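Local coordinates for glycerate dehydrogenase related protein (Thermoplasma acidophilum, PDB 3GVX) that probably reduces 2-keto acids such as glyoxylate or hydroxypyruvate with NADH or NADPH, at residues R14-T19 against I267-A272; F90-A95 against N249-P254; R147-T152 against R172-V177; R194-A199 against L203-V208. All coordinates share one frame; numbering follows the deposited sequence.

Interaction 1: residues R14-T19 against I267-A272; sequences REIAKT and IAIQLA
Ile-16 reaches from helix 11-20 to helix 266-279 and divides its two branches between Gln-270 and Ile-269. Its CG2 methyl sits against the aliphatic start of the glutamine, with CG2 of Ile-16 3.7 Å from CG of Gln-270, and the two side chains cross at about a right angle. That methyl is the branch lying anti to the backbone N; the other, CG1, stands beside the N (chi1 -61°) and continues extended, which carries CD1 toward the neighbouring isoleucine. There CD1 of Ile-16 meets CG2 of Ile-269 at 4.1 Å, a looser van der Waals touch. The contact pairs the helix nearest the N-terminus with the last helix of the chain, and the latter thereby returns to the domain built on the parallel sheet of strands 3-5, 26-28, 37-40, 52-55 and 73-75. Only the carbon stem of Gln-270 is used: its chain runs on extended, and NE2 makes a weak hydrogen bond to Glu-274 one turn later in its own helix. Phe-273 widens the apolar patch by packing on Ile-16, while Val-13 of helix 11-20 covers Ile-269 and Ile-56 touches it from a loop.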
loop_
_atom_site.group_PDB
_atom_site.type_symbol
_atom_site.label_atom_id
_atom_site.label_comp_id
_atom_site.label_asym_id
_atom_site.label_seq_id
_atom_site.Cartn_x
_atom_site.Cartn_y
_atom_site.Cartn_z
ATOM N N ARG B 14 24.769 -3.322 -17.613
ATOM C CA ARG B 14 24.762 -2.913 -19.006
ATOM C C ARG B 14 23.413 -3.003 -19.692
ATOM O O ARG B 14 23.038 -2.082 -20.407
ATOM C CB ARG B 14 25.795 -3.707 -19.792
ATOM C CG ARG B 14 27.096 -2.980 -19.984
ATOM C CD ARG B 14 28.273 -3.825 -19.596
ATOM N NE ARG B 14 29.451 -3.395 -20.334
ATOM C CZ ARG B 14 30.681 -3.356 -19.845
ATOM N NH1 ARG B 14 30.910 -3.720 -18.600
ATOM N NH2 ARG B 14 31.674 -2.952 -20.613
ATOM N N GLU B 15 22.672 -4.087 -19.481
ATOM C CA GLU B 15 21.362 -4.196 -20.123
ATOM C C GLU B 15 20.443 -3.084 -19.664
ATOM O O GLU B 15 19.840 -2.391 -20.479
ATOM C CB GLU B 15 20.672 -5.541 -19.845
ATOM C CG GLU B 15 19.444 -5.717 -20.750
ATOM C CD GLU B 15 18.554 -6.914 -20.415
ATOM O OE1 GLU B 15 17.551 -7.118 -21.140
ATOM O OE2 GLU B 15 18.848 -7.647 -19.444
ATOM N N ILE B 16 20.329 -2.936 -18.350
ATOM C CA ILE B 16 19.513 -1.888 -17.741
ATOM C C ILE B 16 19.852 -0.574 -18.423
ATOM O O ILE B 16 18.971 0.171 -18.861
ATOM C CB ILE B 16 19.836 -1.729 -16.246
ATOM C CG1 ILE B 16 19.538 -3.034 -15.515
ATOM C CG2 ILE B 16 19.092 -0.533 -15.678
ATOM C CD1 ILE B 16 19.705 -2.966 -14.016
ATOM N N ALA B 17 21.150 -0.307 -18.506
ATOM C CA ALA B 17 21.642 0.890 -19.149
ATOM C C ALA B 17 21.151 0.991 -20.594
ATOM O O ALA B 17 20.566 2.000 -20.964
ATOM C CB ALA B 17 23.165 0.934 -19.077
ATOM N N LYS B 18 21.342 -0.045 -21.411
ATOM C CA LYS B 18 20.860 0.068 -22.793
ATOM C C LYS B 18 19.359 0.248 -22.868
ATOM O O LYS B 18 18.865 0.876 -23.796
ATOM C CB LYS B 18 21.204 -1.142 -23.680
ATOM C CG LYS B 18 22.404 -1.973 -23.294
ATOM C CD LYS B 18 22.919 -2.821 -24.482
ATOM C CE LYS B 18 21.857 -3.742 -25.146
ATOM N NZ LYS B 18 20.593 -3.990 -24.366
ATOM N N THR B 19 18.607 -0.304 -21.924
ATOM C CA THR B 19 17.168 -0.117 -22.029
ATOM C C THR B 19 16.803 1.298 -21.633
ATOM O O THR B 19 16.124 1.993 -22.383
ATOM C CB THR B 19 16.334 -1.085 -21.159
ATOM O OG1 THR B 19 16.741 -2.437 -21.401
ATOM C CG2 THR B 19 14.846 -0.942 -21.519
ATOM N N ILE B 267 17.678 -1.788 -7.333
ATOM C CA ILE B 267 16.907 -0.782 -7.993
ATOM C C ILE B 267 17.609 0.583 -8.071
ATOM O O ILE B 267 17.295 1.399 -8.939
ATOM C CB ILE B 267 15.533 -0.751 -7.283
ATOM C CG1 ILE B 267 14.443 -1.097 -8.299
ATOM C CG2 ILE B 267 15.358 0.514 -6.461
ATOM C CD1 ILE B 267 14.580 -0.422 -9.657
ATOM N N ALA B 268 18.572 0.805 -7.176
ATOM C CA ALA B 268 19.337 2.055 -7.125
ATOM C C ALA B 268 20.034 2.356 -8.445
ATOM O O ALA B 268 19.923 3.453 -8.972
ATOM C CB ALA B 268 20.359 2.001 -5.989
ATOM N N ILE B 269 20.717 1.362 -9.000
ATOM C CA ILE B 269 21.433 1.561 -10.252
ATOM C C ILE B 269 20.528 1.984 -11.402
ATOM O O ILE B 269 20.899 2.830 -12.205
ATOM C CB ILE B 269 22.287 0.302 -10.617
ATOM C CG1 ILE B 269 23.277 0.663 -11.733
ATOM C CG2 ILE B 269 21.395 -0.893 -10.941
ATOM C CD1 ILE B 269 24.340 1.680 -11.292
ATOM N N GLN B 270 19.318 1.438 -11.460
ATOM C CA GLN B 270 18.388 1.814 -12.520
ATOM C C GLN B 270 17.909 3.243 -12.369
ATOM O O GLN B 270 17.808 3.973 -13.344
ATOM C CB GLN B 270 17.181 0.890 -12.538
ATOM C CG GLN B 270 16.306 1.079 -13.754
ATOM C CD GLN B 270 15.243 0.011 -13.854
ATOM O OE1 GLN B 270 15.502 -1.163 -13.580
ATOM N NE2 GLN B 270 14.042 0.406 -14.251
ATOM N N LEU B 271 17.597 3.626 -11.138
ATOM C CA LEU B 271 17.144 4.989 -10.860
ATOM C C LEU B 271 18.249 5.981 -11.231
ATOM O O LEU B 271 17.968 7.079 -11.707
ATOM C CB LEU B 271 16.755 5.138 -9.379
ATOM C CG LEU B 271 15.525 4.329 -8.927
ATOM C CD1 LEU B 271 15.490 4.245 -7.403
ATOM C CD2 LEU B 271 14.249 4.958 -9.500
ATOM N N ALA B 272 19.501 5.577 -11.021
ATOM C CA ALA B 272 20.647 6.421 -11.357
ATOM C C ALA B 272 20.657 6.715 -12.856
ATOM O O ALA B 272 20.729 7.867 -13.261
ATOM C CB ALA B 272 21.962 5.747 -10.924
#

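Interaction 2: residues F90-A95 against N249-P254; sequences FALLLA and NAILSP
Helix 79-97 passes strand 250-252 with its nearest backbone point at Leu-92, whose CA lies 7.1 Å from CA of Ile-251, and side chains make the contact. Leu-92 and Ile-251 point at each other and slide past in opposite directions, bringing CD2 of Leu-92 to 3.9 Å from CG2 of Ile-251. The branching of the isoleucine lets it serve two residues one helical turn apart. CG2, anti to the backbone N, takes the leucine, whereas CG1 stands beside the N (chi1 -57°) and extends to set CD1 of Ile-251 4.0 Å from CB of Ala-95. Two residues along, Ser-253 also faces the helix, and its OG lies 4.3 Å from CD1 of Leu-92, a loose van der Waals approach. The hydroxyl has its polar partners outside this pair, in hydrogen bonds to Asp-234 OD1 and to NE2 of His-88, the latter one turn earlier on the same helix. All four touching residues are buried. Strand 250-252 is the last in order of the seven-stranded parallel Rossmann-type sheet, and its neighbour, strand 230-233, adds Leu-232 against both Leu-92 and Ile-251. Ile-100 of the second subunit also packs on Leu-92, and Lys-108 of that subunit bonds to O of Ala-250, so both elements border the dimer partner.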
loop_
_atom_site.group_PDB
_atom_site.type_symbol
_atom_site.label_atom_id
_atom_site.label_comp_id
_atom_site.label_asym_id
_atom_site.label_seq_id
_atom_site.Cartn_x
_atom_site.Cartn_y
_atom_site.Cartn_z
ATOM N N PHE B 90 3.721 1.923 4.927
ATOM C CA PHE B 90 2.390 1.446 4.621
ATOM C C PHE B 90 2.212 0.009 5.111
ATOM O O PHE B 90 1.109 -0.387 5.475
ATOM C CB PHE B 90 2.072 1.621 3.132
ATOM C CG PHE B 90 1.400 2.940 2.822
ATOM C CD1 PHE B 90 0.022 3.073 2.904
ATOM C CD2 PHE B 90 2.147 4.070 2.557
ATOM C CE1 PHE B 90 -0.594 4.318 2.740
ATOM C CE2 PHE B 90 1.537 5.313 2.394
ATOM C CZ PHE B 90 0.170 5.436 2.490
ATOM N N ALA B 91 3.312 -0.738 5.186
ATOM C CA ALA B 91 3.261 -2.115 5.662
ATOM C C ALA B 91 2.859 -2.162 7.140
ATOM O O ALA B 91 2.053 -3.004 7.546
ATOM C CB ALA B 91 4.610 -2.805 5.445
ATOM N N LEU B 92 3.402 -1.244 7.938
ATOM C CA LEU B 92 3.061 -1.176 9.365
ATOM C C LEU B 92 1.632 -0.711 9.521
ATOM O O LEU B 92 0.841 -1.251 10.288
ATOM C CB LEU B 92 3.973 -0.192 10.083
ATOM C CG LEU B 92 5.386 -0.727 10.185
ATOM C CD1 LEU B 92 6.343 0.402 10.549
ATOM C CD2 LEU B 92 5.386 -1.884 11.183
ATOM N N LEU B 93 1.344 0.337 8.772
ATOM C CA LEU B 93 0.044 0.974 8.733
ATOM C C LEU B 93 -1.075 -0.032 8.473
ATOM O O LEU B 93 -2.043 -0.107 9.231
ATOM C CB LEU B 93 0.055 2.030 7.644
ATOM C CG LEU B 93 -0.658 3.325 8.012
ATOM C CD1 LEU B 93 -0.107 4.439 7.129
ATOM C CD2 LEU B 93 -2.169 3.156 7.901
ATOM N N LEU B 94 -0.926 -0.801 7.400
ATOM C CA LEU B 94 -1.916 -1.810 7.026
ATOM C C LEU B 94 -1.929 -3.028 7.953
ATOM O O LEU B 94 -2.958 -3.663 8.120
ATOM C CB LEU B 94 -1.699 -2.239 5.570
ATOM C CG LEU B 94 -2.017 -1.142 4.553
ATOM C CD1 LEU B 94 -1.445 -1.521 3.192
ATOM C CD2 LEU B 94 -3.522 -0.924 4.496
ATOM N N ALA B 95 -0.786 -3.342 8.554
ATOM C CA ALA B 95 -0.708 -4.478 9.471
ATOM C C ALA B 95 -1.682 -4.235 10.606
ATOM O O ALA B 95 -2.430 -5.114 10.989
ATOM C CB ALA B 95 0.711 -4.642 10.022
ATOM N N ASN B 249 -0.374 -2.117 22.364
ATOM C CA ASN B 249 -0.736 -1.259 21.241
ATOM C C ASN B 249 0.430 -0.676 20.445
ATOM O O ASN B 249 0.571 0.533 20.326
ATOM C CB ASN B 249 -1.676 -0.127 21.704
ATOM C CG ASN B 249 -1.235 0.522 23.022
ATOM O OD1 ASN B 249 -1.694 1.614 23.364
ATOM N ND2 ASN B 249 -0.358 -0.151 23.764
ATOM N N ALA B 250 1.261 -1.555 19.898
ATOM C CA ALA B 250 2.382 -1.144 19.078
ATOM C C ALA B 250 2.844 -2.298 18.205
ATOM O O ALA B 250 2.659 -3.457 18.547
ATOM C CB ALA B 250 3.537 -0.657 19.963
ATOM N N ILE B 251 3.412 -1.955 17.057
ATOM C CA ILE B 251 3.972 -2.926 16.138
ATOM C C ILE B 251 5.309 -2.279 15.856
ATOM O O ILE B 251 5.390 -1.097 15.509
ATOM C CB ILE B 251 3.190 -3.054 14.822
ATOM C CG1 ILE B 251 1.732 -3.405 15.099
ATOM C CG2 ILE B 251 3.829 -4.126 13.958
ATOM C CD1 ILE B 251 0.923 -3.675 13.857
ATOM N N LEU B 252 6.365 -3.052 16.017
ATOM C CA LEU B 252 7.698 -2.508 15.858
ATOM C C LEU B 252 8.569 -3.248 14.880
ATOM O O LEU B 252 8.378 -4.432 14.609
ATOM C CB LEU B 252 8.412 -2.504 17.213
ATOM C CG LEU B 252 7.673 -1.891 18.403
ATOM C CD1 LEU B 252 8.392 -2.273 19.704
ATOM C CD2 LEU B 252 7.579 -0.378 18.231
ATOM N N SER B 253 9.546 -2.532 14.357
ATOM C CA SER B 253 10.506 -3.126 13.453
ATOM C C SER B 253 11.877 -2.512 13.766
ATOM O O SER B 253 11.974 -1.356 14.150
ATOM C CB SER B 253 10.106 -2.920 11.985
ATOM O OG SER B 253 9.957 -1.561 11.647
ATOM N N PRO B 254 12.947 -3.300 13.610
ATOM C CA PRO B 254 14.344 -2.926 13.861
ATOM C C PRO B 254 15.095 -2.013 12.862
ATOM O O PRO B 254 16.105 -2.417 12.291
ATOM C CB PRO B 254 15.020 -4.286 14.031
ATOM C CG PRO B 254 14.243 -5.148 13.089
ATOM C CD PRO B 254 12.829 -4.747 13.377
#

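Interaction 3: residues R147-T152 against R172-V177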
loop_
_atom_site.group_PDB
_atom_site.type_symbol
_atom_site.label_atom_id
_atom_site.label_comp_id
_atom_site.label_asym_id
_atom_site.label_seq_id
_atom_site.Cartn_x
_atom_site.Cartn_y
_atom_site.Cartn_z
ATOM N N ARG B 147 -6.570 11.476 2.241
ATOM C CA ARG B 147 -6.474 12.922 2.186
ATOM C C ARG B 147 -5.150 13.183 2.898
ATOM O O ARG B 147 -4.834 12.509 3.877
ATOM C CB ARG B 147 -7.651 13.528 2.952
ATOM C CG ARG B 147 -7.645 15.028 3.096
ATOM C CD ARG B 147 -8.842 15.478 3.966
ATOM N NE ARG B 147 -9.002 16.925 3.953
ATOM C CZ ARG B 147 -9.196 17.642 2.852
ATOM N NH1 ARG B 147 -9.259 17.040 1.668
ATOM N NH2 ARG B 147 -9.308 18.961 2.932
ATOM N N VAL B 148 -4.370 14.149 2.432
ATOM C CA VAL B 148 -3.079 14.396 3.058
ATOM C C VAL B 148 -2.886 15.759 3.698
ATOM O O VAL B 148 -3.122 16.795 3.094
ATOM C CB VAL B 148 -1.934 14.117 2.054
ATOM C CG1 VAL B 148 -0.591 14.503 2.655
ATOM C CG2 VAL B 148 -1.950 12.626 1.665
ATOM N N ILE B 149 -2.466 15.731 4.952
ATOM C CA ILE B 149 -2.213 16.930 5.710
ATOM C C ILE B 149 -0.730 16.935 6.034
ATOM O O ILE B 149 -0.162 15.938 6.490
ATOM C CB ILE B 149 -3.073 16.951 6.984
ATOM C CG1 ILE B 149 -4.544 17.030 6.564
ATOM C CG2 ILE B 149 -2.673 18.128 7.880
ATOM C CD1 ILE B 149 -5.497 16.404 7.518
ATOM N N ALA B 150 -0.093 18.060 5.754
ATOM C CA ALA B 150 1.322 18.148 5.988
ATOM C C ALA B 150 1.704 19.290 6.875
ATOM O O ALA B 150 1.120 20.375 6.855
ATOM C CB ALA B 150 2.067 18.242 4.670
ATOM N N TYR B 151 2.684 19.004 7.702
ATOM C CA TYR B 151 3.209 20.008 8.569
ATOM C C TYR B 151 4.654 20.100 8.144
ATOM O O TYR B 151 5.430 19.157 8.336
ATOM C CB TYR B 151 3.130 19.589 10.022
ATOM C CG TYR B 151 4.000 20.486 10.843
ATOM C CD1 TYR B 151 3.619 21.791 11.125
ATOM C CD2 TYR B 151 5.272 20.082 11.209
ATOM C CE1 TYR B 151 4.498 22.681 11.745
ATOM C CE2 TYR B 151 6.156 20.956 11.830
ATOM C CZ TYR B 151 5.765 22.257 12.093
ATOM O OH TYR B 151 6.647 23.121 12.703
ATOM N N THR B 152 5.022 21.228 7.558
ATOM C CA THR B 152 6.383 21.349 7.098
ATOM C C THR B 152 7.020 22.707 7.083
ATOM O O THR B 152 6.368 23.747 7.051
ATOM C CB THR B 152 6.542 20.827 5.680
ATOM O OG1 THR B 152 7.926 20.861 5.321
ATOM C CG2 THR B 152 5.750 21.701 4.715
ATOM N N ARG B 172 -4.704 17.224 15.125
ATOM C CA ARG B 172 -6.125 17.493 15.200
ATOM C C ARG B 172 -6.909 17.154 13.940
ATOM O O ARG B 172 -8.100 16.892 14.006
ATOM C CB ARG B 172 -6.361 18.956 15.567
ATOM C CG ARG B 172 -6.147 19.281 17.031
ATOM C CD ARG B 172 -6.961 20.512 17.391
ATOM N NE ARG B 172 -6.380 21.736 16.845
ATOM C CZ ARG B 172 -5.338 22.369 17.372
ATOM N NH1 ARG B 172 -4.759 21.895 18.461
ATOM N NH2 ARG B 172 -4.881 23.483 16.811
ATOM N N GLN B 173 -6.239 17.161 12.795
ATOM C CA GLN B 173 -6.901 16.865 11.531
ATOM C C GLN B 173 -6.548 15.484 11.008
ATOM O O GLN B 173 -6.923 15.134 9.900
ATOM C CB GLN B 173 -6.499 17.890 10.467
ATOM C CG GLN B 173 -6.757 19.330 10.821
ATOM C CD GLN B 173 -6.285 20.263 9.729
ATOM O OE1 GLN B 173 -6.840 20.275 8.632
ATOM N NE2 GLN B 173 -5.242 21.037 10.015
ATOM N N SER B 174 -5.823 14.703 11.798
ATOM C CA SER B 174 -5.377 13.392 11.341
ATOM C C SER B 174 -5.941 12.133 12.007
ATOM O O SER B 174 -6.206 12.099 13.209
ATOM C CB SER B 174 -3.849 13.335 11.409
ATOM O OG SER B 174 -3.289 14.440 10.746
ATOM N N ASP B 175 -6.114 11.094 11.195
ATOM C CA ASP B 175 -6.566 9.793 11.678
ATOM C C ASP B 175 -5.310 8.947 11.809
ATOM O O ASP B 175 -5.235 8.011 12.606
ATOM C CB ASP B 175 -7.542 9.160 10.684
ATOM C CG ASP B 175 -8.793 9.979 10.505
ATOM O OD1 ASP B 175 -9.455 10.289 11.505
ATOM O OD2 ASP B 175 -9.127 10.319 9.365
ATOM N N PHE B 176 -4.326 9.307 10.997
ATOM C CA PHE B 176 -3.045 8.641 10.967
ATOM C C PHE B 176 -1.995 9.722 10.902
ATOM O O PHE B 176 -2.161 10.722 10.213
ATOM C CB PHE B 176 -2.914 7.770 9.721
ATOM C CG PHE B 176 -3.949 6.698 9.614
ATOM C CD1 PHE B 176 -3.713 5.430 10.126
ATOM C CD2 PHE B 176 -5.169 6.958 9.025
ATOM C CE1 PHE B 176 -4.682 4.445 10.052
ATOM C CE2 PHE B 176 -6.145 5.973 8.947
ATOM C CZ PHE B 176 -5.899 4.719 9.461
ATOM N N VAL B 177 -0.916 9.528 11.634
ATOM C CA VAL B 177 0.159 10.484 11.618
ATOM C C VAL B 177 1.454 9.772 11.372
ATOM O O VAL B 177 1.797 8.802 12.050
ATOM C CB VAL B 177 0.286 11.254 12.932
ATOM C CG1 VAL B 177 1.666 11.933 12.987
ATOM C CG2 VAL B 177 -0.847 12.273 13.054
#
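Ile-149 projects from strand 147-151 and sets its terminal methyl against Gln-173, in the segment leading to strand 176-179. CD1 of Ile-149 is 3.5 Å from CB of Gln-173 and also lies close to that residue's carbonyl oxygen, so the methyl meets backbone and side-chain stem together. The two side chains cross at about a right angle. With CG1 beside the backbone N (chi1 -65°) and the chain continuing nearly extended, the isoleucine reaches Gln-173 on its longer branch. Ser-174 borders the same methyl more loosely, its OG 4.4 Å from CD1 of Ile-149. In the Rossmann-type sheet, strands 147-151 and 176-179 lie on either side of strand 124-128, consistent with a contact made by the isoleucine side chain; the closest CA pair, Ile-149 to Ser-174, is 7.4 Å apart. Ala-124 of that middle strand packs on Ile-149, and Leu-170 of helix 167-172 and Val-162 of strand 162-163 also touch it. The loop side is positioned by Ser-174, whose OG bonds to the backbone O of Leu-170, tying the loop to the helix before it. Gln-173 points NE2 to Asp-169 in a weak hydrogen bond.

Interaction 4: residues R194-A199 against L203-V208; sequences RLLANA and LTIVNV
Leu-203, just before strand 204-207, presses its CD2 methyl onto CB of Ala-199, a carbon pair only 3.3 Å apart and tighter than ordinary van der Waals contact. Its CG is anti to the backbone N (chi1 167°), which swings the branch back over Ala-199, which precedes the short connection. CA of Ala-199 and CA of Leu-203 are 6.0 Å apart, the nearest backbone approach. Two residues on, Ile-205 again turns to the same face of the strand, as alternate residues do. Its CD1 meets CD2 of Leu-196 at 4.1 Å, the side chains lying at a slant to one another, so Leu-196 is covered from the sheet side. Farther along, Asn-207 hydrogen-bonds through ND2 to Tyr-231 OH and through its backbone O to Ser-233 OG. On the opposing segment a type I beta turn runs from Leu-196 to Ala-199, and Ala-199 faces Leu-203. Asn-198 within this turn bonds back through ND2 to O of Leu-195, at 2.8 Å and nearly straight (170°), with the acceptor in its amide plane. OD1 of Asn-198 is taken by Arg-172. The pair belongs to the beta-alpha-beta unit of strand 176-179, helix 193-196 and strand 204-207. Val-177 and Ile-179 of the first strand pack on Leu-203 and Ile-205, helix 167-172 lies against Leu-195 and Asn-198, and helix 79-97 touches Thr-204 and Val-208.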
loop_
_atom_site.group_PDB
_atom_site.type_symbol
_atom_site.label_atom_id
_atom_site.label_comp_id
_atom_site.label_asym_id
_atom_site.label_seq_id
_atom_site.Cartn_x
_atom_site.Cartn_y
_atom_site.Cartn_z
ATOM N N ARG B 194 1.978 16.765 25.810
ATOM C CA ARG B 194 1.190 17.896 25.366
ATOM C C ARG B 194 0.717 17.799 23.923
ATOM O O ARG B 194 -0.420 18.156 23.622
ATOM C CB ARG B 194 1.946 19.203 25.563
ATOM C CG ARG B 194 0.992 20.362 25.630
ATOM C CD ARG B 194 1.507 21.597 24.927
ATOM N NE ARG B 194 1.843 21.363 23.520
ATOM C CZ ARG B 194 0.995 20.936 22.581
ATOM N NH1 ARG B 194 -0.275 20.671 22.881
ATOM N NH2 ARG B 194 1.411 20.806 21.323
ATOM N N LEU B 195 1.586 17.341 23.028
ATOM C CA LEU B 195 1.199 17.200 21.624
ATOM C C LEU B 195 0.224 16.027 21.439
ATOM O O LEU B 195 -0.778 16.154 20.739
ATOM C CB LEU B 195 2.436 17.008 20.737
ATOM C CG LEU B 195 2.197 16.595 19.281
ATOM C CD1 LEU B 195 1.335 17.630 18.551
ATOM C CD2 LEU B 195 3.559 16.390 18.620
ATOM N N LEU B 196 0.514 14.905 22.096
ATOM C CA LEU B 196 -0.323 13.706 22.020
ATOM C C LEU B 196 -1.773 13.914 22.428
ATOM O O LEU B 196 -2.670 13.267 21.889
ATOM C CB LEU B 196 0.269 12.583 22.866
ATOM C CG LEU B 196 1.661 12.156 22.424
ATOM C CD1 LEU B 196 2.168 11.047 23.343
ATOM C CD2 LEU B 196 1.612 11.722 20.959
ATOM N N ALA B 197 -1.997 14.811 23.381
ATOM C CA ALA B 197 -3.339 15.100 23.855
ATOM C C ALA B 197 -4.248 15.532 22.712
ATOM O O ALA B 197 -5.459 15.559 22.864
ATOM C CB ALA B 197 -3.298 16.182 24.947
ATOM N N ASN B 198 -3.677 15.856 21.557
ATOM C CA ASN B 198 -4.493 16.267 20.416
ATOM C C ASN B 198 -5.020 15.075 19.617
ATOM O O ASN B 198 -5.885 15.234 18.764
ATOM C CB ASN B 198 -3.684 17.164 19.472
ATOM C CG ASN B 198 -3.324 18.495 20.094
ATOM O OD1 ASN B 198 -4.071 19.473 19.977
ATOM N ND2 ASN B 198 -2.176 18.542 20.765
ATOM N N ALA B 199 -4.510 13.883 19.908
ATOM C CA ALA B 199 -4.900 12.688 19.161
ATOM C C ALA B 199 -6.382 12.372 19.099
ATOM O O ALA B 199 -7.078 12.279 20.115
ATOM C CB ALA B 199 -4.138 11.468 19.672
ATOM N N LEU B 203 -6.265 7.102 16.828
ATOM C CA LEU B 203 -5.143 7.590 16.055
ATOM C C LEU B 203 -4.061 6.534 15.995
ATOM O O LEU B 203 -3.818 5.829 16.971
ATOM C CB LEU B 203 -4.574 8.858 16.687
ATOM C CG LEU B 203 -3.206 9.229 16.107
ATOM C CD1 LEU B 203 -3.363 9.806 14.677
ATOM C CD2 LEU B 203 -2.523 10.222 17.043
ATOM N N THR B 204 -3.436 6.415 14.833
ATOM C CA THR B 204 -2.339 5.486 14.631
ATOM C C THR B 204 -1.137 6.333 14.272
ATOM O O THR B 204 -1.179 7.164 13.360
ATOM C CB THR B 204 -2.615 4.501 13.488
ATOM O OG1 THR B 204 -3.791 3.745 13.792
ATOM C CG2 THR B 204 -1.434 3.547 13.310
ATOM N N ILE B 205 -0.066 6.132 15.015
ATOM C CA ILE B 205 1.137 6.885 14.783
ATOM C C ILE B 205 2.206 5.992 14.203
ATOM O O ILE B 205 2.444 4.885 14.681
ATOM C CB ILE B 205 1.625 7.526 16.074
ATOM C CG1 ILE B 205 0.477 8.354 16.658
ATOM C CG2 ILE B 205 2.884 8.343 15.802
ATOM C CD1 ILE B 205 0.857 9.368 17.698
ATOM N N VAL B 206 2.835 6.475 13.144
ATOM C CA VAL B 206 3.881 5.719 12.500
ATOM C C VAL B 206 5.165 6.534 12.539
ATOM O O VAL B 206 5.209 7.682 12.094
ATOM C CB VAL B 206 3.517 5.415 11.039
ATOM C CG1 VAL B 206 4.427 4.331 10.503
ATOM C CG2 VAL B 206 2.034 5.040 10.939
ATOM N N ASN B 207 6.215 5.928 13.072
ATOM C CA ASN B 207 7.489 6.611 13.173
ATOM C C ASN B 207 8.565 6.004 12.287
ATOM O O ASN B 207 9.018 4.887 12.525
ATOM C CB ASN B 207 7.980 6.597 14.620
ATOM C CG ASN B 207 9.074 7.609 14.863
ATOM O OD1 ASN B 207 9.774 8.017 13.934
ATOM N ND2 ASN B 207 9.237 8.012 16.114
ATOM N N VAL B 208 8.965 6.732 11.253
ATOM C CA VAL B 208 10.035 6.265 10.385
ATOM C C VAL B 208 11.162 7.303 10.367
ATOM O O VAL B 208 11.949 7.368 9.430
ATOM C CB VAL B 208 9.553 6.001 8.940
ATOM C CG1 VAL B 208 8.676 4.766 8.899
ATOM C CG2 VAL B 208 8.832 7.231 8.394
#

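In the fold
Interactions 2, 3 and 4 all belong to the seven-stranded parallel sheet of the probable NAD-binding domain, whereas interaction 1 lies in the other domain, its centre 32 to 40 Å from theirs. Along the chain, interaction 1 closes the longest loop and encloses the rest; interaction 2 in turn encloses interactions 3 and 4, which follow in series. The latter two, with centres 10 Å apart, are joined through neighbouring strands 176-179 and 204-207 by probable backbone hydrogen bonds between Val-177 and both Thr-204 and Val-206. Leu-93 packs on Phe-176 to link interactions 2 and 3. Interactions 1 and 2 both touch the second subunit, so each domain takes part in the dimer.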